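Local coordinates for H127A/Y244A mutant of alginate lyase AlyC3 in complex with dimannuronate (Psychromonas sp., PDB 7C8F), which probably cleaves alginate by beta-elimination as a polysaccharide lyase of family PL7, with dimannuronate held here in its binding groove, at residues K155-C169 against M182-K196. Sequence-based numbering, arbitrary orientation.
Sequences KGHFWAMVKNNAVIC and MCKADVAYKKYDLGK. With BEM (beta-D-mannopyranuronic acid), chain D.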
ATOM      1  N   LYS B 155     -13.271  33.146   5.646  1.00 17.99           N
ATOM      2  CA  LYS B 155     -14.494  32.691   6.304  1.00 19.46           C
ATOM      3  C   LYS B 155     -15.528  32.191   5.301  1.00 18.30           C
ATOM      4  O   LYS B 155     -15.771  32.827   4.268  1.00 18.73           O
ATOM      5  CB  LYS B 155     -15.091  33.807   7.168  1.00 20.59           C
ATOM      6  CG  LYS B 155     -14.181  34.215   8.325  1.00 23.55           C
ATOM      7  CD  LYS B 155     -14.864  35.197   9.270  1.00 34.46           C
ATOM      8  CE  LYS B 155     -13.882  35.769  10.285  1.00 41.01           C
ATOM      9  NZ  LYS B 155     -13.994  35.140  11.630  1.00 66.08           N
ATOM     10  N   GLY B 156     -16.123  31.035   5.597  1.00 16.21           N
ATOM     11  CA  GLY B 156     -17.249  30.572   4.813  1.00 18.24           C
ATOM     12  C   GLY B 156     -16.911  30.150   3.400  1.00 16.27           C
ATOM     13  O   GLY B 156     -17.729  30.329   2.494  1.00 17.67           O
ATOM     14  N   HIS B 157     -15.719  29.595   3.185  1.00 16.05           N
ATOM     15  CA  HIS B 157     -15.379  29.040   1.884  1.00 14.94           C
ATOM     16  C   HIS B 157     -15.587  27.531   1.868  1.00 14.90           C
ATOM     17  O   HIS B 157     -15.577  26.858   2.904  1.00 15.40           O
ATOM     18  CB  HIS B 157     -13.917  29.330   1.522  1.00 17.35           C
ATOM     19  CG  HIS B 157     -13.672  30.733   1.066  1.00 14.53           C
ATOM     20  ND1 HIS B 157     -12.819  31.037   0.029  1.00 14.85           N
ATOM     21  CD2 HIS B 157     -14.178  31.913   1.503  1.00 18.61           C
ATOM     22  CE1 HIS B 157     -12.785  32.354  -0.137  1.00 16.28           C
ATOM     23  NE2 HIS B 157     -13.613  32.905   0.734  1.00 18.44           N
ATOM     24  N   PHE B 158     -15.773  27.020   0.661  1.00 12.98           N
ATOM     25  CA  PHE B 158     -15.629  25.597   0.385  1.00 13.33           C
ATOM     26  C   PHE B 158     -14.153  25.281   0.191  1.00 13.77           C
ATOM     27  O   PHE B 158     -13.412  26.073  -0.400  1.00 14.18           O
ATOM     28  CB  PHE B 158     -16.334  25.267  -0.923  1.00 14.33           C
ATOM     29  CG  PHE B 158     -17.828  25.390  -0.876  1.00 14.08           C
ATOM     30  CD1 PHE B 158     -18.569  24.764   0.117  1.00 15.44           C
ATOM     31  CD2 PHE B 158     -18.491  26.124  -1.846  1.00 15.84           C
ATOM     32  CE1 PHE B 158     -19.950  24.853   0.129  1.00 16.92           C
ATOM     33  CE2 PHE B 158     -19.875  26.221  -1.841  1.00 16.62           C
ATOM     34  CZ  PHE B 158     -20.602  25.594  -0.843  1.00 19.11           C
ATOM     35  N   TRP B 159     -13.732  24.103   0.660  1.00 13.02           N
ATOM     36  CA  TRP B 159     -12.346  23.668   0.529  1.00 13.38           C
ATOM     37  C   TRP B 159     -12.318  22.198   0.150  1.00 13.63           C
ATOM     38  O   TRP B 159     -13.188  21.425   0.560  1.00 14.62           O
ATOM     39  CB  TRP B 159     -11.556  23.797   1.844  1.00 15.02           C
ATOM     40  CG  TRP B 159     -11.498  25.190   2.383  1.00 15.37           C
ATOM     41  CD1 TRP B 159     -12.435  25.788   3.175  1.00 16.09           C
ATOM     42  CD2 TRP B 159     -10.463  26.157   2.173  1.00 17.69           C
ATOM     43  NE1 TRP B 159     -12.039  27.071   3.476  1.00 16.66           N
ATOM     44  CE2 TRP B 159     -10.843  27.323   2.865  1.00 16.96           C
ATOM     45  CE3 TRP B 159      -9.262  26.153   1.459  1.00 17.69           C
ATOM     46  CZ2 TRP B 159     -10.067  28.478   2.868  1.00 19.68           C
ATOM     47  CZ3 TRP B 159      -8.481  27.319   1.467  1.00 18.60           C
ATOM     48  CH2 TRP B 159      -8.894  28.452   2.167  1.00 22.79           C
ATOM     49  N   ALA B 160     -11.289  21.818  -0.604  1.00 12.68           N
ATOM     50  CA  ALA B 160     -10.939  20.411  -0.797  1.00 11.41           C
ATOM     51  C   ALA B 160      -9.733  20.096   0.076  1.00 12.99           C
ATOM     52  O   ALA B 160      -8.659  20.680  -0.104  1.00 13.91           O
ATOM     53  CB  ALA B 160     -10.614  20.126  -2.260  1.00 13.16           C
ATOM     54  N   MET B 161      -9.919  19.202   1.040  1.00 12.91           N
ATOM     55  CA  MET B 161      -8.852  18.748   1.918  1.00 12.93           C
ATOM     56  C   MET B 161      -8.376  17.420   1.354  1.00 11.75           C
ATOM     57  O   MET B 161      -9.110  16.429   1.394  1.00 12.54           O
ATOM     58  CB  MET B 161      -9.398  18.568   3.334  1.00 15.49           C
ATOM     59  CG  MET B 161     -10.135  19.796   3.886  1.00 15.75           C
ATOM     60  SD  MET B 161      -9.065  21.249   3.955  1.00 19.81           S
ATOM     61  CE  MET B 161     -10.053  22.379   4.952  1.00 19.85           C
ATOM     62  N   VAL B 162      -7.168  17.392   0.815  1.00 13.57           N
ATOM     63  CA  VAL B 162      -6.661  16.235   0.081  1.00 10.87           C
ATOM     64  C   VAL B 162      -5.525  15.607   0.867  1.00 14.55           C
ATOM     65  O   VAL B 162      -4.501  16.253   1.121  1.00 14.08           O
ATOM     66  CB  VAL B 162      -6.221  16.625  -1.338  1.00 13.58           C
ATOM     67  CG1 VAL B 162      -5.664  15.417  -2.082  1.00 15.31           C
ATOM     68  CG2 VAL B 162      -7.397  17.230  -2.102  1.00 15.11           C
ATOM     69  N   LYS B 163      -5.696  14.340   1.244  1.00 12.67           N
ATOM     70  CA  LYS B 163      -4.611  13.595   1.860  1.00 12.98           C
ATOM     71  C   LYS B 163      -3.565  13.326   0.785  1.00 13.69           C
ATOM     72  O   LYS B 163      -3.892  12.796  -0.290  1.00 13.84           O
ATOM     73  CB  LYS B 163      -5.205  12.294   2.410  1.00 14.35           C
ATOM     74  CG  LYS B 163      -4.226  11.220   2.867  1.00 15.56           C
ATOM     75  CD  LYS B 163      -3.408  11.617   4.104  1.00 14.69           C
ATOM     76  CE  LYS B 163      -2.770  10.328   4.682  1.00 14.57           C
ATOM     77  NZ  LYS B 163      -1.761  10.562   5.747  1.00 15.28           N
ATOM     78  N   ASN B 164      -2.308  13.719   1.051  1.00 13.41           N
ATOM     79  CA  ASN B 164      -1.268  13.800   0.030  1.00 13.36           C
ATOM     80  C   ASN B 164      -0.191  12.723   0.162  1.00 13.79           C
ATOM     81  O   ASN B 164       0.896  12.872  -0.401  1.00 16.52           O
ATOM     82  CB  ASN B 164      -0.623  15.192   0.048  1.00 14.40           C
ATOM     83  CG  ASN B 164      -0.043  15.585  -1.293  1.00 17.94           C
ATOM     84  OD1 ASN B 164      -0.479  15.115  -2.340  1.00 18.03           O
ATOM     85  ND2 ASN B 164       0.961  16.452  -1.266  1.00 25.82           N
ATOM     86  N   ASN B 165      -0.455  11.674   0.928  1.00 12.47           N
ATOM     87  CA  ASN B 165       0.357  10.459   0.935  1.00 11.83           C
ATOM     88  C   ASN B 165      -0.559   9.331   1.392  1.00 12.95           C
ATOM     89  O   ASN B 165      -1.747   9.549   1.633  1.00 12.92           O
ATOM     90  CB  ASN B 165       1.629  10.636   1.791  1.00 13.85           C
ATOM     91  CG  ASN B 165       1.324  10.978   3.247  1.00 13.11           C
ATOM     92  OD1 ASN B 165       0.369  10.474   3.836  1.00 15.19           O
ATOM     93  ND2 ASN B 165       2.164  11.841   3.838  1.00 17.00           N
ATOM     94  N   ALA B 166      -0.013   8.114   1.495  1.00 13.15           N
ATOM     95  CA  ALA B 166      -0.808   6.961   1.911  1.00 14.58           C
ATOM     96  C   ALA B 166      -0.427   6.480   3.310  1.00 15.34           C
ATOM     97  O   ALA B 166      -0.573   5.296   3.633  1.00 15.41           O
ATOM     98  CB  ALA B 166      -0.727   5.838   0.881  1.00 14.21           C
ATOM     99  N   VAL B 167       0.068   7.399   4.158  1.00 14.42           N
ATOM    100  CA  VAL B 167       0.631   7.040   5.453  1.00 14.23           C
ATOM    101  C   VAL B 167      -0.444   7.093   6.525  1.00 15.68           C
ATOM    102  O   VAL B 167      -1.265   8.022   6.562  1.00 16.20           O
ATOM    103  CB  VAL B 167       1.792   7.989   5.793  1.00 16.23           C
ATOM    104  CG1 VAL B 167       2.408   7.654   7.182  1.00 16.50           C
ATOM    105  CG2 VAL B 167       2.827   7.941   4.700  1.00 16.77           C
ATOM    106  N   ILE B 168      -0.442   6.104   7.415  1.00 15.02           N
ATOM    107  CA  ILE B 168      -1.331   6.126   8.576  1.00 15.41           C
ATOM    108  C   ILE B 168      -0.700   7.008   9.643  1.00 17.23           C
ATOM    109  O   ILE B 168       0.402   6.717  10.124  1.00 17.91           O
ATOM    110  CB  ILE B 168      -1.586   4.712   9.111  1.00 16.44           C
ATOM    111  CG1 ILE B 168      -2.259   3.865   8.035  1.00 15.21           C
ATOM    112  CG2 ILE B 168      -2.478   4.774  10.353  1.00 18.41           C
ATOM    113  CD1 ILE B 168      -2.558   2.455   8.479  1.00 17.77           C
ATOM    114  N   CYS B 169      -1.396   8.089  10.016  1.00 16.98           N
ATOM    115  CA  CYS B 169      -0.823   9.118  10.875  1.00 18.28           C
ATOM    116  C   CYS B 169      -1.505   9.235  12.228  1.00 20.41           C
ATOM    117  O   CYS B 169      -1.122  10.106  13.021  1.00 25.27           O
ATOM    118  CB  CYS B 169      -0.840  10.486  10.173  1.00 18.75           C
ATOM    119  SG  CYS B 169       0.286  10.617   8.791  1.00 19.70           S
ATOM    120  N   MET B 182       6.273  13.505   7.549  1.00 24.19           N
ATOM    121  CA  MET B 182       5.222  13.051   6.645  1.00 19.66           C
ATOM    122  C   MET B 182       3.816  13.074   7.215  1.00 25.55           C
ATOM    123  O   MET B 182       2.866  12.986   6.506  1.00 21.64           O
ATOM    124  CB  MET B 182       5.527  11.647   6.151  1.00 21.68           C
ATOM    125  CG  MET B 182       5.515  10.630   7.258  1.00 21.54           C
ATOM    126  SD  MET B 182       6.092   9.047   6.658  1.00 24.76           S
ATOM    127  CE  MET B 182       6.260   8.194   8.192  1.00 33.03           C
ATOM    128  N   CYS B 183       3.710  13.196   8.509  1.00 18.03           N
ATOM    129  CA  CYS B 183       2.416  13.274   9.167  1.00 18.00           C
ATOM    130  C   CYS B 183       2.059  14.673   9.655  1.00 18.55           C
ATOM    131  O   CYS B 183       0.994  14.847  10.250  1.00 20.93           O
ATOM    132  CB  CYS B 183       2.340  12.267  10.317  1.00 17.77           C
ATOM    133  SG  CYS B 183       2.116  10.562   9.711  1.00 20.36           S
ATOM    134  N   LYS B 184       2.909  15.663   9.410  1.00 21.28           N
ATOM    135  CA  LYS B 184       2.565  17.027   9.776  1.00 21.18           C
ATOM    136  C   LYS B 184       1.403  17.524   8.926  1.00 26.28           C
ATOM    137  O   LYS B 184       1.266  17.174   7.750  1.00 24.14           O
ATOM    138  CB  LYS B 184       3.765  17.951   9.593  1.00 26.84           C
ATOM    139  CG  LYS B 184       4.906  17.686  10.566  1.00 29.15           C
ATOM    140  CD  LYS B 184       6.064  18.634  10.304  1.00 59.54           C
ATOM    141  CE  LYS B 184       7.141  18.507  11.369  1.00 80.91           C
ATOM    142  NZ  LYS B 184       8.334  19.339  11.047  1.00 54.03           N
ATOM    143  N   ALA B 185       0.571  18.375   9.531  1.00 23.82           N
ATOM    144  CA  ALA B 185      -0.667  18.786   8.877  1.00 24.76           C
ATOM    145  C   ALA B 185      -0.403  19.406   7.512  1.00 23.18           C
ATOM    146  O   ALA B 185      -1.168  19.181   6.567  1.00 28.14           O
ATOM    147  CB  ALA B 185      -1.449  19.743   9.776  1.00 27.08           C
ATOM    148  N   ASP B 186       0.678  20.153   7.408  1.00 24.83           N
ATOM    149  CA  ASP B 186       0.993  20.799   6.154  1.00 23.04           C
ATOM    150  C   ASP B 186       1.733  19.989   5.129  1.00 26.35           C
ATOM    151  O   ASP B 186       1.962  20.444   4.072  1.00 30.26           O
ATOM    152  CB  ASP B 186       1.553  22.224   6.331  1.00 33.16           C
ATOM    153  CG  ASP B 186       2.928  22.260   6.907  1.00101.60           C
ATOM    154  OD1 ASP B 186       3.486  21.217   7.264  1.00 90.81           O
ATOM    155  OD2 ASP B 186       3.481  23.382   7.021  1.00104.83           O
ATOM    156  N   VAL B 187       2.084  18.771   5.485  1.00 20.80           N
ATOM    157  CA  VAL B 187       2.708  17.825   4.576  1.00 20.54           C
ATOM    158  C   VAL B 187       1.742  16.710   4.193  1.00 19.82           C
ATOM    159  O   VAL B 187       1.630  16.347   3.017  1.00 21.80           O
ATOM    160  CB  VAL B 187       3.993  17.240   5.207  1.00 22.25           C
ATOM    161  CG1 VAL B 187       4.578  16.129   4.338  1.00 23.13           C
ATOM    162  CG2 VAL B 187       5.027  18.347   5.472  1.00 23.81           C
ATOM    163  N   ALA B 188       1.030  16.167   5.174  1.00 17.85           N
ATOM    164  CA  ALA B 188       0.112  15.073   4.902  1.00 15.36           C
ATOM    165  C   ALA B 188      -1.110  15.529   4.118  1.00 18.28           C
ATOM    166  O   ALA B 188      -1.786  14.682   3.530  1.00 16.37           O
ATOM    167  CB  ALA B 188      -0.327  14.428   6.218  1.00 18.60           C
ATOM    168  N   TYR B 189      -1.415  16.833   4.101  1.00 17.81           N
ATOM    169  CA  TYR B 189      -2.597  17.359   3.426  1.00 17.37           C
ATOM    170  C   TYR B 189      -2.221  18.506   2.509  1.00 18.55           C
ATOM    171  O   TYR B 189      -1.310  19.288   2.805  1.00 19.74           O
ATOM    172  CB  TYR B 189      -3.675  17.829   4.406  1.00 16.90           C
ATOM    173  CG  TYR B 189      -4.174  16.682   5.243  1.00 15.75           C
ATOM    174  CD1 TYR B 189      -5.223  15.874   4.803  1.00 16.01           C
ATOM    175  CD2 TYR B 189      -3.548  16.355   6.438  1.00 16.38           C
ATOM    176  CE1 TYR B 189      -5.650  14.786   5.559  1.00 15.79           C
ATOM    177  CE2 TYR B 189      -3.969  15.271   7.194  1.00 17.22           C
ATOM    178  CZ  TYR B 189      -5.016  14.495   6.755  1.00 16.64           C
ATOM    179  OH  TYR B 189      -5.416  13.418   7.515  1.00 17.70           O
ATOM    180  N   LYS B 190      -2.906  18.565   1.377  1.00 14.30           N
ATOM    181  CA  LYS B 190      -2.912  19.717   0.488  1.00 14.90           C
ATOM    182  C   LYS B 190      -4.326  20.266   0.469  1.00 16.00           C
ATOM    183  O   LYS B 190      -5.291  19.506   0.338  1.00 15.47           O
ATOM    184  CB  LYS B 190      -2.479  19.295  -0.917  1.00 18.49           C
ATOM    185  CG  LYS B 190      -2.256  20.453  -1.870  1.00 31.52           C
ATOM    186  CD  LYS B 190      -1.485  20.015  -3.105  1.00 41.50           C
ATOM    187  CE  LYS B 190      -1.422  21.133  -4.137  1.00 35.96           C
ATOM    188  NZ  LYS B 190      -1.015  22.417  -3.533  1.00 38.20           N
ATOM    189  N   LYS B 191      -4.463  21.575   0.630  1.00 15.69           N
ATOM    190  CA  LYS B 191      -5.770  22.205   0.721  1.00 14.56           C
ATOM    191  C   LYS B 191      -5.990  23.116  -0.476  1.00 16.00           C
ATOM    192  O   LYS B 191      -5.095  23.882  -0.855  1.00 19.66           O
ATOM    193  CB  LYS B 191      -5.896  22.992   2.033  1.00 17.16           C
ATOM    194  CG  LYS B 191      -5.645  22.106   3.258  1.00 21.52           C
ATOM    195  CD  LYS B 191      -5.823  22.842   4.582  1.00 26.50           C
ATOM    196  CE  LYS B 191      -4.647  23.744   4.882  1.00 40.81           C
ATOM    197  NZ  LYS B 191      -4.690  24.227   6.289  1.00 61.35           N
ATOM    198  N   TYR B 192      -7.179  23.033  -1.069  1.00 13.26           N
ATOM    199  CA  TYR B 192      -7.548  23.854  -2.217  1.00 13.49           C
ATOM    200  C   TYR B 192      -8.773  24.692  -1.881  1.00 14.53           C
ATOM    201  O   TYR B 192      -9.781  24.169  -1.392  1.00 13.72           O
ATOM    202  CB  TYR B 192      -7.882  22.988  -3.436  1.00 15.52           C
ATOM    203  CG  TYR B 192      -6.741  22.113  -3.928  1.00 13.82           C
ATOM    204  CD1 TYR B 192      -6.541  20.848  -3.416  1.00 14.84           C
ATOM    205  CD2 TYR B 192      -5.859  22.568  -4.916  1.00 16.31           C
ATOM    206  CE1 TYR B 192      -5.498  20.041  -3.873  1.00 16.08           C
ATOM    207  CE2 TYR B 192      -4.822  21.779  -5.376  1.00 17.15           C
ATOM    208  CZ  TYR B 192      -4.644  20.512  -4.850  1.00 18.52           C
ATOM    209  OH  TYR B 192      -3.605  19.719  -5.306  1.00 21.42           O
ATOM    210  N   ASP B 193      -8.689  26.001  -2.160  1.00 13.85           N
ATOM    211  CA  ASP B 193      -9.796  26.921  -1.962  1.00 13.18           C
ATOM    212  C   ASP B 193     -10.754  26.767  -3.127  1.00 15.72           C
ATOM    213  O   ASP B 193     -10.392  27.023  -4.282  1.00 15.62           O
ATOM    214  CB  ASP B 193      -9.228  28.340  -1.936  1.00 12.92           C
ATOM    215  CG  ASP B 193     -10.249  29.401  -1.559  1.00 17.31           C
ATOM    216  OD1 ASP B 193     -11.452  29.120  -1.391  1.00 15.85           O
ATOM    217  OD2 ASP B 193      -9.798  30.572  -1.438  1.00 19.51           O
ATOM    218  N   LEU B 194     -11.971  26.319  -2.839  1.00 13.28           N
ATOM    219  CA  LEU B 194     -12.966  26.141  -3.878  1.00 14.24           C
ATOM    220  C   LEU B 194     -13.916  27.322  -3.969  1.00 15.40           C
ATOM    221  O   LEU B 194     -14.900  27.249  -4.706  1.00 18.92           O
ATOM    222  CB  LEU B 194     -13.735  24.834  -3.652  1.00 13.14           C
ATOM    223  CG  LEU B 194     -12.861  23.577  -3.561  1.00 13.82           C
ATOM    224  CD1 LEU B 194     -13.737  22.331  -3.380  1.00 14.41           C
ATOM    225  CD2 LEU B 194     -11.950  23.431  -4.776  1.00 15.99           C
ATOM    226  N   GLY B 195     -13.631  28.401  -3.251  1.00 14.91           N
ATOM    227  CA  GLY B 195     -14.378  29.636  -3.376  1.00 15.91           C
ATOM    228  C   GLY B 195     -15.307  29.895  -2.194  1.00 16.87           C
ATOM    229  O   GLY B 195     -15.706  28.990  -1.454  1.00 16.84           O
ATOM    230  N   LYS B 196     -15.684  31.162  -2.046  1.00 17.85           N
ATOM    231  CA  LYS B 196     -16.684  31.549  -1.060  1.00 15.77           C
ATOM    232  C   LYS B 196     -18.003  30.851  -1.364  1.00 18.41           C
ATOM    233  O   LYS B 196     -18.453  30.833  -2.513  1.00 21.68           O
ATOM    234  CB  LYS B 196     -16.880  33.071  -1.121  1.00 19.06           C
ATOM    235  CG  LYS B 196     -17.991  33.601  -0.229  1.00 24.64           C
ATOM    236  CD  LYS B 196     -17.602  33.585   1.243  1.00 47.61           C
ATOM    237  CE  LYS B 196     -18.832  33.661   2.144  1.00 54.12           C
ATOM    238  NZ  LYS B 196     -19.655  32.402   2.101  1.00 32.07           N
TER
HETATM  239  C1  BEM D   2     -11.714  11.949   9.809  1.00 65.95           C
HETATM  240  C2  BEM D   2     -11.983  13.276  10.512  1.00 63.43           C
HETATM  241  O2  BEM D   2     -11.275  13.327  11.741  1.00 84.87           O
HETATM  242  C3  BEM D   2     -11.454  14.402   9.655  1.00 52.56           C
HETATM  243  O3  BEM D   2     -11.498  15.606  10.346  1.00 34.39           O
HETATM  244  C4  BEM D   2      -9.989  14.184   9.528  1.00 53.60           C
HETATM  245  O4  BEM D   2      -9.339  15.304   9.004  1.00 85.04           O
HETATM  246  C5  BEM D   2      -9.805  12.946   8.727  1.00 47.65           C
HETATM  247  O5  BEM D   2     -10.349  11.907   9.500  1.00 39.25           O
HETATM  248  C6  BEM D   2      -8.367  12.714   8.492  1.00 21.65           C
HETATM  249  O6B BEM D   2      -7.758  11.977   9.229  1.00 25.04           O
HETATM  250  O6A BEM D   2      -7.958  13.116   7.442  1.00 20.00           O
HETATM  251  O   HOH W   1      -2.813  12.167   7.816  1.00 17.27           O
HETATM  252  O   HOH W   2       3.100  14.769   1.181  1.00 35.91           O
HETATM  253  O   HOH W   3       1.159  18.729   1.087  1.00 43.53           O
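Strands 157-163 and 189-196 pair antiparallel, their axes 165° apart and 4.5 Å at closest approach, at an edge of the larger curved sheet of the PL7 beta-jelly roll. A160 with Y192 and V162 with K190 are hydrogen-bonded pairs, each joined by two backbone bonds, and N164 N to A188 O (2.7 Å) carries the bonding past the last strand pair. W159, M161, K163, Y189, K191 and D193 share the glycan-side face; A160, V162 and Y192 line the other, turned toward strands 213-218 and 221-227. At one end H157 ND1 gives D193 OD1 a nearly straight bond (2.7 Å, 176°) that lies in the ring plane and meets the syn side of the carboxylate. G195 N reaches the same oxygen from above the carboxylate plane, closing an Asx turn. K196 CB sits over the face of the H157 imidazole, a CH-pi contact 4.1 Å from the ring centroid. Were H157 an alanine, D193 OD1 would probably lose its in-plane imidazole donor, keeping the bond from G195 N, and K196 CB its CH-pi partner. With CG anti to the backbone N (chi1 -173°), D193 also lays its CB against W159 CZ3 and its carboxyl carbon over that indole.

At the other end the disulfide C169-C183 joins the loop after strand 157-163 covalently to the 3-10 turn at 182-183, and N165 ND2 bonds M182 O at 3.0 Å. N165 OD1 accepts from both V167 N and K163 NZ; the bend at chi2 of K163 helps bring its amine there and to V167 O. One water bridges K163 NZ to Y189 OH, making the lysine a second-shell partner of a glycan-binding tyrosine. Y189 OH itself donates to mannuronate carboxylate atom O6A at 2.6 Å.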